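Local coordinates for protein IroE-like serine hydrolase (Shewanella oneidensis, PDB 3GFF) that is an IroE-like serine hydrolase of the alpha/beta-hydrolase fold that probably cleaves ester bonds, at residues W173-S176 and P177-L180. Sequence-based numbering, arbitrary orientation.
Sequences WFDS and PHYL
The carbonyl oxygen of Trp173 is gripped twice by Ser176, the residue that runs through a cis peptide bond into Pro177. The hydroxyl OG of Ser176 donates to Trp173 O at 2.6 Å, and the backbone N of Ser176 reaches the same oxygen at 3.0 Å. Both come from one face of the carbonyl plane; the backbone bond closes a type II beta turn, Trp173 to Ser176, and the hydroxyl reinforces it, in the loop that follows strand 164-168 and leads into helix 178-189 of the alpha/beta-hydrolase fold. Ser176 OG is also hydrogen-bonded to Tyr215 OH.

Beyond the cis proline the chain doubles back. Tyr179 N gives a nearly straight bond to Asp175 O, 2.9 Å long with an angle of 170° at the hydrogen. The Asp175 carboxylate, swung opposite the backbone N by chi1 of -173°, lies alongside the His178 ring, the two planes 32° apart, and OD2 of Asp175 comes to 3.3 Å from CD2 of His178. OD2 is hydrogen-bonded to Thr93 OG1, while OD1 of Asp175 takes a bond from a water (2.8 Å) that in turn accepts from His178 N. Cutting Asp175 back to an alanine would remove both carboxylate oxygens, and is likely to leave Thr93 OG1 without this partner and the water less firmly placed beside His178 N.

Phe174 and Tyr179 both pack on Leu149 of helix 146-156, and Tyr179 OH is hydrogen-bonded to Glu153 OE1. A second water ties the turn to the helix, donating to Phe174 O at 2.7 Å and accepting from Leu180 N at 3.0 Å.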
loop_
_atom_site.group_PDB
_atom_site.type_symbol
_atom_site.label_atom_id
_atom_site.label_comp_id
_atom_site.label_asym_id
_atom_site.label_seq_id
_atom_site.Cartn_x
_atom_site.Cartn_y
_atom_site.Cartn_z
ATOM N N TRP A 173 -4.402 -24.002 -8.527
ATOM C CA TRP A 173 -4.604 -25.344 -7.993
ATOM C C TRP A 173 -6.068 -25.823 -8.154
ATOM O O TRP A 173 -6.353 -27.046 -8.196
ATOM C CB TRP A 173 -4.178 -25.412 -6.530
ATOM C CG TRP A 173 -4.961 -24.500 -5.650
ATOM C CD1 TRP A 173 -4.601 -23.257 -5.256
ATOM C CD2 TRP A 173 -6.267 -24.741 -5.091
ATOM N NE1 TRP A 173 -5.577 -22.713 -4.455
ATOM C CE2 TRP A 173 -6.619 -23.595 -4.354
ATOM C CE3 TRP A 173 -7.166 -25.814 -5.143
ATOM C CZ2 TRP A 173 -7.824 -23.483 -3.671
ATOM C CZ3 TRP A 173 -8.372 -25.702 -4.483
ATOM C CH2 TRP A 173 -8.687 -24.541 -3.743
ATOM N N PHE A 174 -6.999 -24.879 -8.317
ATOM C CA PHE A 174 -8.380 -25.272 -8.399
ATOM C C PHE A 174 -8.605 -26.144 -9.630
ATOM O O PHE A 174 -8.235 -25.775 -10.745
ATOM C CB PHE A 174 -9.339 -24.093 -8.373
ATOM C CG PHE A 174 -10.763 -24.517 -8.470
ATOM C CD1 PHE A 174 -11.425 -24.979 -7.370
ATOM C CD2 PHE A 174 -11.395 -24.556 -9.686
ATOM C CE1 PHE A 174 -12.719 -25.427 -7.461
ATOM C CE2 PHE A 174 -12.695 -24.987 -9.786
ATOM C CZ PHE A 174 -13.364 -25.403 -8.673
ATOM N N ASP A 175 -9.186 -27.319 -9.397
ATOM C CA ASP A 175 -9.493 -28.287 -10.440
ATOM C C ASP A 175 -8.283 -28.548 -11.321
ATOM O O ASP A 175 -8.422 -28.692 -12.541
ATOM C CB ASP A 175 -10.717 -27.834 -11.250
ATOM C CG ASP A 175 -11.194 -28.891 -12.253
ATOM O OD1 ASP A 175 -10.886 -30.079 -12.065
ATOM O OD2 ASP A 175 -11.896 -28.552 -13.225
ATOM N N SER A 176 -7.107 -28.609 -10.695
ATOM C CA SER A 176 -5.852 -28.981 -11.351
ATOM C C SER A 176 -5.708 -30.511 -11.369
ATOM O O SER A 176 -6.035 -31.182 -10.364
ATOM C CB SER A 176 -4.630 -28.391 -10.651
ATOM O OG SER A 176 -4.607 -28.711 -9.268
ATOM N N PRO A 177 -5.126 -31.055 -12.459
ATOM C CA PRO A 177 -4.523 -30.352 -13.609
ATOM C C PRO A 177 -5.455 -29.874 -14.733
ATOM O O PRO A 177 -5.004 -29.174 -15.629
ATOM C CB PRO A 177 -3.566 -31.422 -14.176
ATOM C CG PRO A 177 -4.251 -32.698 -13.912
ATOM C CD PRO A 177 -5.019 -32.518 -12.613
ATOM N N HIS A 178 -6.717 -30.289 -14.693
ATOM C CA HIS A 178 -7.696 -29.991 -15.720
ATOM C C HIS A 178 -7.833 -28.527 -16.133
ATOM O O HIS A 178 -7.711 -28.231 -17.332
ATOM C CB HIS A 178 -9.075 -30.535 -15.324
ATOM C CG HIS A 178 -10.160 -30.248 -16.320
ATOM N ND1 HIS A 178 -10.330 -30.985 -17.477
ATOM C CD2 HIS A 178 -11.155 -29.333 -16.311
ATOM C CE1 HIS A 178 -11.366 -30.511 -18.150
ATOM N NE2 HIS A 178 -11.882 -29.502 -17.467
ATOM N N TYR A 179 -8.139 -27.620 -15.206
ATOM C CA TYR A 179 -8.322 -26.237 -15.631
ATOM C C TYR A 179 -7.030 -25.638 -16.176
ATOM O O TYR A 179 -7.012 -24.993 -17.213
ATOM C CB TYR A 179 -8.979 -25.326 -14.564
ATOM C CG TYR A 179 -9.110 -23.910 -15.081
ATOM C CD1 TYR A 179 -9.911 -23.643 -16.183
ATOM C CD2 TYR A 179 -8.371 -22.852 -14.519
ATOM C CE1 TYR A 179 -9.992 -22.406 -16.702
ATOM C CE2 TYR A 179 -8.472 -21.578 -15.031
ATOM C CZ TYR A 179 -9.280 -21.369 -16.128
ATOM O OH TYR A 179 -9.394 -20.124 -16.670
ATOM N N LEU A 180 -5.948 -25.870 -15.470
ATOM C CA LEU A 180 -4.655 -25.348 -15.851
ATOM C C LEU A 180 -4.285 -25.766 -17.285
ATOM O O LEU A 180 -3.712 -24.976 -18.000
ATOM C CB LEU A 180 -3.614 -25.834 -14.838
ATOM C CG LEU A 180 -2.159 -25.444 -15.067
ATOM C CD1 LEU A 180 -2.005 -23.908 -15.068
ATOM C CD2 LEU A 180 -1.295 -26.098 -13.993
HETATM O O HOH W 1 -6.227 -25.812 -12.489
HETATM O O HOH W 2 -8.571 -31.591 -12.416
#